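Local atomic coordinates of aq_2013 protein (PDB entry 2P6C), a protein that is of unknown function, belongs to the uncharacterised UPF0047 (YjbQ) family and assembles from three copies of one compact alpha/beta chain. Residues A[3-8]-A[129-134]; A[16-21]-A[61-66]; A[32-37]-A[102-107]; A[50-55]-A[115-120]. All coordinates share one frame; numbering follows the deposited sequence.

Overall arrangement
Contacts 1 and 3 lie in the same four-stranded antiparallel sheet and touch through Ile134, which packs on Ile104 and Val34; contact 1 pairs the edge strand 2-10 with 128-136, contact 3 ties the turn after helix 22-32 to the far edge strand 99-104. Contact 4, the most buried, pairs two strands of the three-stranded sheet, its centre about 7 Å from the centre of the chain. It meets contact 1 where Val130 packs on Tyr119 and Val50. Contact 2 is a surface contact beside it, joined by the Arg20-Asp55 salt bridge. Backbone ladders dominate contacts 1 and 4, contact 3 combines one short bridge with a turn gripped by a carboxylate, and contact 2 rests on an indole and aliphatic carbons.

Contact 1: A[3-8]-A[129-134]; sequences AYTKYL and RVVIKI
Thr5 and Lys133 meet across a non-hydrogen-bonded pair, where Lys133 NZ donates to Thr5 OG1 over a short 2.6 Å. The lysine chain leaves with CG anti to its backbone N (chi1 -170°) and bends at chi2, which carries the ammonium back over the neighbouring strand. Farther along, the Tyr7 ring and the Arg129 guanidinium lie almost parallel, 11° between their planes, with NH1 3.2 Å from Tyr7 CD2. Val131 CG2 stands beside the ring, 4.1 Å from Tyr7 CE2.

On the face of Tyr4, Lys6 and Leu8 the side chains of the two strands meet through carbons: Leu8 CD1 reaches Ile132 CD1 at 3.8 Å, and the CB atoms of Tyr4 and Ile134 sit 4.1 Å apart. Ile134 and Tyr4 also pack on helix 22-32, which covers this face.

Six backbone bonds fix the register of 3-8 against 129-134, two each for the hydrogen-bonded pairs Tyr4-Ile134, Lys6-Ile132 and Leu8-Val130. The shortest are the two of the last pair, Leu8 N to Val130 O and Val130 N to Leu8 O, both 2.7 Å. This is a regular antiparallel ladder, with strand 128-136 continuing on its other edge into strand 37-43.

The face of Thr5, Tyr7 and Lys133 meets the second subunit. There Lys133 NZ also forms a salt bridge with Glu36 and a hydrogen bond with Thr105, and Tyr7 OH bonds to Asp110, all of that neighbouring subunit. Thr5 and these Glu36 and Thr105 partners round the buried Lys133 probably favour its charged form; with the Tyr7-Asp110 bond they make this face part of the subunit interface.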
loop_
_atom_site.group_PDB
_atom_site.type_symbol
_atom_site.label_atom_id
_atom_site.label_comp_id
_atom_site.label_asym_id
_atom_site.label_seq_id
_atom_site.Cartn_x
_atom_site.Cartn_y
_atom_site.Cartn_z
ATOM N N ALA A 3 -14.734 -0.595 17.677
ATOM C CA ALA A 3 -14.559 0.008 16.360
ATOM C C ALA A 3 -14.814 1.501 16.541
ATOM O O ALA A 3 -15.689 1.910 17.309
ATOM C CB ALA A 3 -15.540 -0.591 15.374
ATOM N N TYR A 4 -14.050 2.306 15.821
ATOM C CA TYR A 4 -14.150 3.742 15.949
ATOM C C TYR A 4 -13.904 4.366 14.582
ATOM O O TYR A 4 -12.957 3.991 13.892
ATOM C CB TYR A 4 -13.094 4.189 16.959
ATOM C CG TYR A 4 -13.104 5.655 17.193
ATOM C CD1 TYR A 4 -14.038 6.219 18.053
ATOM C CD2 TYR A 4 -12.271 6.506 16.464
ATOM C CE1 TYR A 4 -14.163 7.594 18.172
ATOM C CE2 TYR A 4 -12.392 7.895 16.579
ATOM C CZ TYR A 4 -13.350 8.427 17.432
ATOM O OH TYR A 4 -13.569 9.785 17.508
ATOM N N THR A 5 -14.761 5.301 14.184
ATOM C CA THR A 5 -14.618 5.949 12.895
ATOM C C THR A 5 -14.583 7.457 13.057
ATOM O O THR A 5 -15.299 8.016 13.887
ATOM C CB THR A 5 -15.790 5.579 11.988
ATOM O OG1 THR A 5 -15.928 4.156 11.948
ATOM C CG2 THR A 5 -15.561 6.099 10.577
ATOM N N LYS A 6 -13.723 8.106 12.276
ATOM C CA LYS A 6 -13.583 9.561 12.299
ATOM C C LYS A 6 -13.094 10.025 10.935
ATOM O O LYS A 6 -12.193 9.415 10.352
ATOM C CB LYS A 6 -12.590 10.000 13.380
ATOM C CG LYS A 6 -12.401 11.515 13.483
ATOM C CD LYS A 6 -13.516 12.183 14.285
ATOM C CE LYS A 6 -13.140 13.604 14.706
ATOM N NZ LYS A 6 -11.950 13.631 15.609
ATOM N N TYR A 7 -13.704 11.091 10.420
ATOM C CA TYR A 7 -13.325 11.644 9.126
ATOM C C TYR A 7 -12.640 12.998 9.296
ATOM O O TYR A 7 -13.100 13.853 10.055
ATOM C CB TYR A 7 -14.555 11.824 8.224
ATOM C CG TYR A 7 -15.355 10.562 7.998
ATOM C CD1 TYR A 7 -16.247 10.097 8.964
ATOM C CD2 TYR A 7 -15.209 9.820 6.825
ATOM C CE1 TYR A 7 -16.973 8.931 8.770
ATOM C CE2 TYR A 7 -15.934 8.646 6.620
ATOM C CZ TYR A 7 -16.812 8.208 7.598
ATOM O OH TYR A 7 -17.518 7.043 7.412
ATOM N N LEU A 8 -11.533 13.184 8.593
ATOM C CA LEU A 8 -10.812 14.439 8.643
ATOM C C LEU A 8 -11.073 15.142 7.320
ATOM O O LEU A 8 -11.021 14.522 6.254
ATOM C CB LEU A 8 -9.313 14.192 8.836
ATOM C CG LEU A 8 -8.925 13.385 10.079
ATOM C CD1 LEU A 8 -7.409 13.277 10.140
ATOM C CD2 LEU A 8 -9.472 14.041 11.340
ATOM N N ARG A 129 -11.945 14.496 2.131
ATOM C CA ARG A 129 -11.810 13.832 3.413
ATOM C C ARG A 129 -10.843 12.650 3.452
ATOM O O ARG A 129 -10.521 12.023 2.436
ATOM C CB ARG A 129 -13.184 13.338 3.899
ATOM C CG ARG A 129 -14.336 14.349 3.895
ATOM C CD ARG A 129 -15.600 13.624 4.374
ATOM N NE ARG A 129 -15.948 12.611 3.385
ATOM C CZ ARG A 129 -16.715 11.542 3.599
ATOM N NH1 ARG A 129 -17.257 11.286 4.796
ATOM N NH2 ARG A 129 -16.957 10.719 2.587
ATOM N N VAL A 130 -10.396 12.377 4.669
ATOM C CA VAL A 130 -9.553 11.254 5.015
ATOM C C VAL A 130 -10.333 10.467 6.057
ATOM O O VAL A 130 -10.919 11.080 6.948
ATOM C CB VAL A 130 -8.253 11.755 5.672
ATOM C CG1 VAL A 130 -7.623 10.612 6.468
ATOM C CG2 VAL A 130 -7.248 12.272 4.646
ATOM N N VAL A 131 -10.419 9.126 5.888
ATOM C CA VAL A 131 -11.089 8.279 6.916
ATOM C C VAL A 131 -10.090 7.619 7.814
ATOM O O VAL A 131 -9.014 7.198 7.386
ATOM C CB VAL A 131 -12.064 7.220 6.296
ATOM C CG1 VAL A 131 -11.356 6.328 5.275
ATOM C CG2 VAL A 131 -12.627 6.330 7.391
ATOM N N ILE A 132 -10.439 7.633 9.120
ATOM C CA ILE A 132 -9.707 6.884 10.137
ATOM C C ILE A 132 -10.618 5.788 10.654
ATOM O O ILE A 132 -11.669 6.037 11.185
ATOM C CB ILE A 132 -9.340 7.787 11.327
ATOM C CG1 ILE A 132 -8.418 8.916 10.873
ATOM C CG2 ILE A 132 -8.574 6.958 12.386
ATOM C CD1 ILE A 132 -8.267 10.014 11.927
ATOM N N LYS A 133 -10.195 4.544 10.436
ATOM C CA LYS A 133 -11.010 3.452 10.912
ATOM C C LYS A 133 -10.181 2.551 11.810
ATOM O O LYS A 133 -9.158 2.008 11.413
ATOM C CB LYS A 133 -11.505 2.664 9.698
ATOM C CG LYS A 133 -12.580 1.643 10.074
ATOM C CD LYS A 133 -13.883 2.313 10.508
ATOM C CE LYS A 133 -15.104 1.408 10.288
ATOM N NZ LYS A 133 -16.318 2.220 10.249
ATOM N N ILE A 134 -10.650 2.480 13.075
ATOM C CA ILE A 134 -9.955 1.696 14.097
ATOM C C ILE A 134 -10.792 0.520 14.572
ATOM O O ILE A 134 -11.992 0.626 14.785
ATOM C CB ILE A 134 -9.686 2.618 15.297
ATOM C CG1 ILE A 134 -8.689 3.709 14.859
ATOM C CG2 ILE A 134 -9.038 1.778 16.422
ATOM C CD1 ILE A 134 -8.405 4.854 15.849
#

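Contact 2: A[16-21]-A[61-66]; sequences RELIRI and EDIWEW
Trp64 lays the six-membered part of its indole against Arg16, whose CB is 3.7 Å from both CZ3 and CH2. The arginine chain, extended from CG to NE, runs antiparallel to the indole side chain, its CD still 3.9 Å from Trp64 CZ3. Beyond the indole, Arg16 NH2 makes salt bridges with Glu68 and Asp88, so the charged end is held while the aliphatic part packs. The backbone takes part as well: Glu17 N is 3.7 Å from Trp64 CH2, and Glu17 O lies in the ring plane at its edge.

Leu18 fills the other end of the contact. Its CD2 meets Ile63 CD1 at 3.9 Å, the two side chains crossing at about a right angle, and approaches Trp64 NE1 at 4.1 Å. Ile63 CG1 sits between its own backbone N and carbonyl carbon (chi1 53°), which places CD1 against Leu18 CD2.

Helix 57-70 thus lies against the outer strand 17-20 with 10.7 Å between the axes of the short segments, a gap filled chiefly by Trp64, Leu18 and Ile63. Strand 17-20 pairs with 116-121, while Asp62 and Trp66 of the helix bond to the third subunit.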
loop_
_atom_site.group_PDB
_atom_site.type_symbol
_atom_site.label_atom_id
_atom_site.label_comp_id
_atom_site.label_asym_id
_atom_site.label_seq_id
_atom_site.Cartn_x
_atom_site.Cartn_y
_atom_site.Cartn_z
ATOM N N ARG A 16 -1.307 21.606 -4.341
ATOM C CA ARG A 16 -0.439 20.558 -3.799
ATOM C C ARG A 16 0.071 20.989 -2.437
ATOM O O ARG A 16 0.567 22.104 -2.276
ATOM C CB ARG A 16 0.764 20.317 -4.710
ATOM C CG ARG A 16 0.419 19.800 -6.093
ATOM C CD ARG A 16 1.654 19.775 -6.984
ATOM N NE ARG A 16 1.346 19.303 -8.329
ATOM C CZ ARG A 16 2.166 19.428 -9.365
ATOM N NH1 ARG A 16 3.349 20.013 -9.211
ATOM N NH2 ARG A 16 1.799 18.983 -10.563
ATOM N N GLU A 17 -0.019 20.099 -1.459
ATOM C CA GLU A 17 0.428 20.438 -0.120
ATOM C C GLU A 17 0.591 19.193 0.737
ATOM O O GLU A 17 -0.066 18.178 0.512
ATOM C CB GLU A 17 -0.595 21.372 0.523
ATOM C CG GLU A 17 -0.039 22.299 1.580
ATOM C CD GLU A 17 -1.057 23.342 2.007
ATOM O OE1 GLU A 17 -1.814 23.821 1.134
ATOM O OE2 GLU A 17 -1.098 23.696 3.205
ATOM N N LEU A 18 1.477 19.284 1.721
ATOM C CA LEU A 18 1.855 18.274 2.684
ATOM C C LEU A 18 1.230 18.674 3.998
ATOM O O LEU A 18 1.584 19.677 4.603
ATOM C CB LEU A 18 3.397 18.240 2.807
ATOM C CG LEU A 18 3.995 16.834 3.067
ATOM C CD1 LEU A 18 3.114 15.711 2.516
ATOM C CD2 LEU A 18 5.371 16.651 2.429
ATOM N N ILE A 19 0.297 17.941 4.593
ATOM C CA ILE A 19 -0.283 18.323 5.881
ATOM C C ILE A 19 -0.071 17.277 6.967
ATOM O O ILE A 19 -0.461 16.123 6.797
ATOM C CB ILE A 19 -1.810 18.527 5.767
ATOM C CG1 ILE A 19 -2.140 19.459 4.603
ATOM C CG2 ILE A 19 -2.348 19.123 7.072
ATOM C CD1 ILE A 19 -1.709 20.882 4.841
ATOM N N ARG A 20 0.522 17.683 8.087
ATOM C CA ARG A 20 0.735 16.753 9.173
ATOM C C ARG A 20 -0.590 16.394 9.817
ATOM O O ARG A 20 -1.404 17.248 10.143
ATOM C CB ARG A 20 1.635 17.425 10.204
ATOM C CG ARG A 20 3.102 17.399 9.788
ATOM C CD ARG A 20 4.005 17.965 10.885
ATOM N NE ARG A 20 5.399 17.674 10.577
ATOM C CZ ARG A 20 6.003 18.455 9.668
ATOM N NH1 ARG A 20 5.356 19.476 9.127
ATOM N NH2 ARG A 20 7.229 18.144 9.249
ATOM N N ILE A 21 -0.836 15.098 9.970
ATOM C CA ILE A 21 -2.123 14.659 10.603
ATOM C C ILE A 21 -1.847 13.616 11.652
ATOM O O ILE A 21 -2.744 12.966 12.171
ATOM C CB ILE A 21 -3.163 14.045 9.608
ATOM C CG1 ILE A 21 -2.508 12.887 8.849
ATOM C CG2 ILE A 21 -3.580 15.112 8.577
ATOM C CD1 ILE A 21 -3.503 12.098 8.003
ATOM N N GLU A 61 11.016 18.400 -0.116
ATOM C CA GLU A 61 11.208 18.981 -1.433
ATOM C C GLU A 61 11.574 17.898 -2.437
ATOM O O GLU A 61 11.096 17.872 -3.564
ATOM C CB GLU A 61 12.330 20.022 -1.355
ATOM C CG GLU A 61 12.804 20.469 -2.744
ATOM C CD GLU A 61 13.363 21.875 -2.673
ATOM O OE1 GLU A 61 13.574 22.366 -1.566
ATOM O OE2 GLU A 61 13.597 22.468 -3.720
ATOM N N ASP A 62 12.413 16.943 -2.041
ATOM C CA ASP A 62 12.787 15.861 -2.950
ATOM C C ASP A 62 11.560 15.082 -3.434
ATOM O O ASP A 62 11.479 14.649 -4.571
ATOM C CB ASP A 62 13.770 14.895 -2.262
ATOM C CG ASP A 62 15.114 15.560 -1.958
ATOM O OD1 ASP A 62 15.589 16.336 -2.793
ATOM O OD2 ASP A 62 15.686 15.260 -0.910
ATOM N N ILE A 63 10.583 14.863 -2.538
ATOM C CA ILE A 63 9.429 14.012 -2.953
ATOM C C ILE A 63 8.573 14.791 -3.988
ATOM O O ILE A 63 8.017 14.228 -4.922
ATOM C CB ILE A 63 8.622 13.378 -1.763
ATOM C CG1 ILE A 63 8.154 14.416 -0.731
ATOM C CG2 ILE A 63 9.488 12.340 -0.977
ATOM C CD1 ILE A 63 6.819 14.073 -0.067
ATOM N N TRP A 64 8.398 16.095 -3.786
ATOM C CA TRP A 64 7.640 16.792 -4.805
ATOM C C TRP A 64 8.360 16.742 -6.156
ATOM O O TRP A 64 7.744 16.500 -7.188
ATOM C CB TRP A 64 7.423 18.232 -4.370
ATOM C CG TRP A 64 6.426 18.285 -3.274
ATOM C CD1 TRP A 64 6.674 18.620 -1.935
ATOM C CD2 TRP A 64 5.014 17.979 -3.365
ATOM N NE1 TRP A 64 5.560 18.559 -1.164
ATOM C CE2 TRP A 64 4.476 18.144 -2.056
ATOM C CE3 TRP A 64 4.185 17.586 -4.389
ATOM C CZ2 TRP A 64 3.134 17.923 -1.818
ATOM C CZ3 TRP A 64 2.839 17.363 -4.147
ATOM C CH2 TRP A 64 2.313 17.529 -2.851
ATOM N N GLU A 65 9.673 16.962 -6.142
ATOM C CA GLU A 65 10.441 16.942 -7.381
ATOM C C GLU A 65 10.388 15.536 -8.044
ATOM O O GLU A 65 10.205 15.395 -9.246
ATOM C CB GLU A 65 11.892 17.432 -7.071
ATOM C CG GLU A 65 11.944 18.899 -6.546
ATOM C CD GLU A 65 13.377 19.403 -6.264
ATOM O OE1 GLU A 65 14.246 18.579 -6.009
ATOM O OE2 GLU A 65 13.593 20.612 -6.318
ATOM N N TRP A 66 10.513 14.430 -7.231
ATOM C CA TRP A 66 10.437 13.040 -7.725
ATOM C C TRP A 66 9.041 12.704 -8.280
ATOM O O TRP A 66 8.876 12.127 -9.351
ATOM C CB TRP A 66 10.751 12.112 -6.548
ATOM C CG TRP A 66 10.710 10.671 -6.909
ATOM C CD1 TRP A 66 11.649 9.977 -7.690
ATOM C CD2 TRP A 66 9.786 9.676 -6.401
ATOM N NE1 TRP A 66 11.408 8.642 -7.737
ATOM C CE2 TRP A 66 10.212 8.420 -6.919
ATOM C CE3 TRP A 66 8.669 9.731 -5.595
ATOM C CZ2 TRP A 66 9.517 7.268 -6.613
ATOM C CZ3 TRP A 66 7.974 8.573 -5.289
ATOM C CH2 TRP A 66 8.402 7.335 -5.806
#

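Contact 3: A[32-37]-A[102-107]; sequences SEVKEG and LPITNG
A classic beta bulge, with Lys35 and Glu36 both facing Glu137, leads the chain from helix 22-32 into strand 37-43, and the turn after strand 99-104 docks on it. Lys35 O accepts from Gly107 N at 3.0 Å, in the carbonyl plane on a lone pair. Next to it, Glu36 OE2 takes the backbone N of Asn106 at 2.9 Å. That N-H arrives from above the carboxylate, 49° out of its plane. Glu36 reaches this position because its chain bends at chi2 (-66°), folding the carboxylate over the turn.

Gly37 and Ile104 form an antiparallel hydrogen-bonded pair, with Gly37 N to Ile104 O at 3.1 Å and Ile104 N to Gly37 O at 2.9 Å. Here the four-stranded sheet begins to join its edge strand 99-104 to strand 37-43. Val34 CG1 touches Ile104 CD1 at 4.0 Å, the valine lying across the isoleucine, and both pack on Ile134. An ST turn sets up the approach from the helix: Ser32 OG receives Val34 N at 3.0 Å. At the subunit boundary Glu36 OE1 and Thr105 OG1 both bind Lys133 of the third subunit, and Thr105 OG1 also bonds to Asp110 of its own chain.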
loop_
_atom_site.group_PDB
_atom_site.type_symbol
_atom_site.label_atom_id
_atom_site.label_comp_id
_atom_site.label_asym_id
_atom_site.label_seq_id
_atom_site.Cartn_x
_atom_site.Cartn_y
_atom_site.Cartn_z
ATOM N N SER A 32 -10.892 6.226 20.822
ATOM C CA SER A 32 -11.405 4.902 20.461
ATOM C C SER A 32 -11.306 3.976 21.664
ATOM O O SER A 32 -11.976 2.946 21.726
ATOM C CB SER A 32 -10.594 4.291 19.317
ATOM O OG SER A 32 -9.429 3.655 19.814
ATOM N N GLU A 33 -10.449 4.355 22.608
ATOM C CA GLU A 33 -10.203 3.586 23.823
ATOM C C GLU A 33 -9.619 2.203 23.516
ATOM O O GLU A 33 -9.521 1.334 24.374
ATOM C CB GLU A 33 -11.528 3.449 24.576
ATOM C CG GLU A 33 -11.992 4.778 25.176
ATOM C CD GLU A 33 -13.150 4.532 26.115
ATOM O OE1 GLU A 33 -14.092 3.862 25.717
ATOM O OE2 GLU A 33 -13.111 5.033 27.236
ATOM N N VAL A 34 -9.214 1.974 22.270
ATOM C CA VAL A 34 -8.622 0.701 21.837
ATOM C C VAL A 34 -7.233 0.565 22.483
ATOM O O VAL A 34 -6.448 1.503 22.534
ATOM C CB VAL A 34 -8.607 0.547 20.255
ATOM C CG1 VAL A 34 -7.684 -0.602 19.853
ATOM C CG2 VAL A 34 -10.008 0.260 19.749
ATOM N N LYS A 35 -7.004 -0.560 23.063
ATOM C CA LYS A 35 -5.688 -0.969 23.654
ATOM C C LYS A 35 -4.848 -1.603 22.605
ATOM O O LYS A 35 -3.666 -1.320 22.462
ATOM C CB LYS A 35 -5.757 -2.021 24.795
ATOM C CG LYS A 35 -6.002 -1.376 26.161
ATOM C CD LYS A 35 -7.406 -1.667 26.696
ATOM C CE LYS A 35 -7.665 -3.165 26.888
ATOM N NZ LYS A 35 -8.872 -3.359 27.690
ATOM N N GLU A 36 -5.246 -2.528 21.900
ATOM C CA GLU A 36 -4.516 -3.304 20.911
ATOM C C GLU A 36 -5.379 -3.371 19.652
ATOM O O GLU A 36 -6.546 -3.750 19.722
ATOM C CB GLU A 36 -4.266 -4.718 21.443
ATOM C CG GLU A 36 -3.519 -4.787 22.773
ATOM C CD GLU A 36 -2.093 -4.281 22.683
ATOM O OE1 GLU A 36 -1.451 -4.478 21.628
ATOM O OE2 GLU A 36 -1.600 -3.702 23.677
ATOM N N GLY A 37 -4.821 -2.996 18.506
ATOM C CA GLY A 37 -5.615 -3.057 17.289
ATOM C C GLY A 37 -4.946 -2.534 16.035
ATOM O O GLY A 37 -3.722 -2.411 15.960
ATOM N N LEU A 102 -1.778 1.347 10.510
ATOM C CA LEU A 102 -0.876 1.387 11.651
ATOM C C LEU A 102 -1.383 0.542 12.835
ATOM O O LEU A 102 -2.574 0.349 13.041
ATOM C CB LEU A 102 -0.718 2.856 12.060
ATOM C CG LEU A 102 0.120 3.651 11.055
ATOM C CD1 LEU A 102 0.004 5.166 11.250
ATOM C CD2 LEU A 102 1.609 3.321 11.141
ATOM N N PRO A 103 -0.406 -0.007 13.587
ATOM C CA PRO A 103 -0.665 -0.774 14.793
ATOM C C PRO A 103 -1.042 0.131 15.957
ATOM O O PRO A 103 -0.649 1.284 16.043
ATOM C CB PRO A 103 0.616 -1.505 15.180
ATOM C CG PRO A 103 1.746 -1.029 14.255
ATOM C CD PRO A 103 1.016 0.067 13.340
ATOM N N ILE A 104 -1.875 -0.418 16.849
ATOM C CA ILE A 104 -2.108 0.242 18.110
ATOM C C ILE A 104 -1.620 -0.684 19.195
ATOM O O ILE A 104 -2.096 -1.802 19.343
ATOM C CB ILE A 104 -3.614 0.467 18.270
ATOM C CG1 ILE A 104 -4.099 1.560 17.316
ATOM C CG2 ILE A 104 -3.937 0.925 19.710
ATOM C CD1 ILE A 104 -5.626 1.632 17.243
ATOM N N THR A 105 -0.634 -0.249 19.967
ATOM C CA THR A 105 -0.007 -1.083 20.969
ATOM C C THR A 105 -0.037 -0.385 22.329
ATOM O O THR A 105 0.484 0.708 22.508
ATOM C CB THR A 105 1.434 -1.359 20.516
ATOM O OG1 THR A 105 1.412 -1.867 19.180
ATOM C CG2 THR A 105 2.078 -2.405 21.433
ATOM N N ASN A 106 -0.632 -1.014 23.335
ATOM C CA ASN A 106 -0.734 -0.466 24.681
ATOM C C ASN A 106 -1.413 0.934 24.633
ATOM O O ASN A 106 -1.004 1.875 25.299
ATOM C CB ASN A 106 0.695 -0.409 25.308
ATOM C CG ASN A 106 1.260 -1.799 25.670
ATOM O OD1 ASN A 106 0.531 -2.737 25.975
ATOM N ND2 ASN A 106 2.600 -1.896 25.616
ATOM N N GLY A 107 -2.479 1.023 23.840
ATOM C CA GLY A 107 -3.259 2.254 23.741
ATOM C C GLY A 107 -2.519 3.398 23.021
ATOM O O GLY A 107 -2.791 4.570 23.220
#

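Contact 4: A[50-55]-A[115-120]; sequences VIIQDD and QEIFYA
Two neighbouring strands of the three-stranded sheet pair here in the interior of the chain, 48-53 at one edge and 116-121 in the middle. Four backbone bonds build the ladder, two for Ile51 with Phe118 and two for Gln53 with Glu116. The straightest is Phe118 N to Ile51 O at 2.8 Å, with an angle of 178° at the hydrogen. The short axes lie 139° apart, well away from a flat antiparallel alignment.

On the face of Val50, Ile52 and Ile117, Val50 CG1 meets Ile117 CG2 at 3.5 Å; at the end of the pair Ile52 CG2 lies 3.7 Å from Gln115 CG. Val100 and Leu102 pack against this face, which puts these side chains between the three-stranded sheet and strand 99-104 of the four-stranded one.

On the other face the Phe118 ring reaches along the strand to the end of its partner, with CE1 3.9 Å from Gln53 CB and 3.6 Å from Asp54 O. His60 meets this ring with planes about 80° apart. A bend in the Gln53 chain turns NE2 back along its own strand, where it donates to Ile52 O at 2.8 Å. Asp55 OD1 packs 3.6 Å from Glu116 CG, and the like-charged carboxylates come as near as 4.3 Å (Asp55 OD1 to Glu116 OE1); Arg20 forms a salt bridge with Asp55 and a long, weak ion pair with Glu116, which probably offsets the repulsion. Asp54 OD1 accepts from Glu56 N.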
loop_
_atom_site.group_PDB
_atom_site.type_symbol
_atom_site.label_atom_id
_atom_site.label_comp_id
_atom_site.label_asym_id
_atom_site.label_seq_id
_atom_site.Cartn_x
_atom_site.Cartn_y
_atom_site.Cartn_z
ATOM N N VAL A 50 -2.907 9.483 1.927
ATOM C CA VAL A 50 -2.217 9.384 3.225
ATOM C C VAL A 50 -0.997 8.522 3.050
ATOM O O VAL A 50 -1.030 7.394 2.568
ATOM C CB VAL A 50 -3.117 8.758 4.301
ATOM C CG1 VAL A 50 -2.346 8.653 5.637
ATOM C CG2 VAL A 50 -4.351 9.605 4.527
ATOM N N ILE A 51 0.130 9.179 3.402
ATOM C CA ILE A 51 1.503 8.617 3.272
ATOM C C ILE A 51 2.179 8.769 4.634
ATOM O O ILE A 51 1.821 9.617 5.443
ATOM C CB ILE A 51 2.385 9.224 2.071
ATOM C CG1 ILE A 51 2.658 10.707 2.333
ATOM C CG2 ILE A 51 1.602 9.124 0.748
ATOM C CD1 ILE A 51 3.733 11.279 1.407
ATOM N N ILE A 52 3.222 7.972 4.814
ATOM C CA ILE A 52 4.122 8.086 5.944
ATOM C C ILE A 52 5.483 8.438 5.425
ATOM O O ILE A 52 6.068 7.734 4.611
ATOM C CB ILE A 52 4.207 6.749 6.699
ATOM C CG1 ILE A 52 2.938 6.545 7.533
ATOM C CG2 ILE A 52 5.402 6.770 7.668
ATOM C CD1 ILE A 52 2.857 5.146 8.148
ATOM N N GLN A 53 5.935 9.630 5.814
ATOM C CA GLN A 53 7.246 10.167 5.509
ATOM C C GLN A 53 7.895 10.584 6.803
ATOM O O GLN A 53 7.388 10.327 7.860
ATOM C CB GLN A 53 7.076 11.418 4.697
ATOM C CG GLN A 53 6.549 11.077 3.328
ATOM C CD GLN A 53 7.620 10.366 2.538
ATOM O OE1 GLN A 53 8.414 10.955 1.823
ATOM N NE2 GLN A 53 7.548 9.021 2.608
ATOM N N ASP A 54 9.060 11.219 6.712
ATOM C CA ASP A 54 9.473 11.877 7.942
ATOM C C ASP A 54 9.397 13.398 7.803
ATOM O O ASP A 54 8.900 13.923 6.827
ATOM C CB ASP A 54 10.873 11.359 8.422
ATOM C CG ASP A 54 12.036 11.825 7.545
ATOM O OD1 ASP A 54 11.932 12.894 6.947
ATOM O OD2 ASP A 54 13.054 11.125 7.497
ATOM N N ASP A 55 9.879 14.107 8.826
ATOM C CA ASP A 55 9.683 15.583 8.864
ATOM C C ASP A 55 10.728 16.416 8.105
ATOM O O ASP A 55 10.545 17.597 7.839
ATOM C CB ASP A 55 9.730 16.031 10.303
ATOM C CG ASP A 55 8.496 15.496 11.012
ATOM O OD1 ASP A 55 7.389 15.781 10.563
ATOM O OD2 ASP A 55 8.668 14.753 11.978
ATOM N N GLN A 115 8.870 8.201 11.813
ATOM C CA GLN A 115 7.609 8.140 11.060
ATOM C C GLN A 115 6.634 9.278 11.431
ATOM O O GLN A 115 6.396 9.573 12.595
ATOM C CB GLN A 115 6.956 6.776 11.319
ATOM C CG GLN A 115 7.575 5.654 10.479
ATOM C CD GLN A 115 6.820 4.360 10.709
ATOM O OE1 GLN A 115 6.339 4.054 11.787
ATOM N NE2 GLN A 115 6.732 3.580 9.612
ATOM N N GLU A 116 6.044 9.894 10.417
ATOM C CA GLU A 116 5.044 10.938 10.598
ATOM C C GLU A 116 3.995 10.686 9.518
ATOM O O GLU A 116 4.339 10.371 8.383
ATOM C CB GLU A 116 5.670 12.322 10.409
ATOM C CG GLU A 116 4.661 13.477 10.338
ATOM C CD GLU A 116 4.128 13.895 11.698
ATOM O OE1 GLU A 116 4.621 13.381 12.725
ATOM O OE2 GLU A 116 3.216 14.752 11.739
ATOM N N ILE A 117 2.724 10.809 9.872
ATOM C CA ILE A 117 1.647 10.593 8.909
ATOM C C ILE A 117 1.274 11.917 8.253
ATOM O O ILE A 117 1.052 12.913 8.940
ATOM C CB ILE A 117 0.381 10.037 9.597
ATOM C CG1 ILE A 117 0.726 8.785 10.402
ATOM C CG2 ILE A 117 -0.685 9.713 8.548
ATOM C CD1 ILE A 117 -0.439 8.268 11.229
ATOM N N PHE A 118 1.201 11.937 6.928
ATOM C CA PHE A 118 0.829 13.162 6.229
ATOM C C PHE A 118 -0.342 12.944 5.303
ATOM O O PHE A 118 -0.572 11.834 4.823
ATOM C CB PHE A 118 1.968 13.684 5.347
ATOM C CG PHE A 118 3.150 14.199 6.099
ATOM C CD1 PHE A 118 4.147 13.334 6.529
ATOM C CD2 PHE A 118 3.303 15.568 6.323
ATOM C CE1 PHE A 118 5.284 13.823 7.168
ATOM C CE2 PHE A 118 4.427 16.066 6.957
ATOM C CZ PHE A 118 5.428 15.193 7.383
ATOM N N TYR A 119 -1.086 14.016 5.065
ATOM C CA TYR A 119 -2.131 14.013 4.061
ATOM C C TYR A 119 -1.481 14.726 2.923
ATOM O O TYR A 119 -1.133 15.893 3.044
ATOM C CB TYR A 119 -3.365 14.832 4.517
ATOM C CG TYR A 119 -4.369 15.005 3.391
ATOM C CD1 TYR A 119 -4.975 13.884 2.805
ATOM C CD2 TYR A 119 -4.718 16.275 2.912
ATOM C CE1 TYR A 119 -5.898 14.034 1.769
ATOM C CE2 TYR A 119 -5.638 16.424 1.874
ATOM C CZ TYR A 119 -6.220 15.303 1.299
ATOM O OH TYR A 119 -7.100 15.436 0.237
ATOM N N ALA A 120 -1.214 13.984 1.862
ATOM C CA ALA A 120 -0.543 14.590 0.737
ATOM C C ALA A 120 -1.560 14.978 -0.352
ATOM O O ALA A 120 -2.112 14.143 -1.065
ATOM C CB ALA A 120 0.510 13.594 0.243
#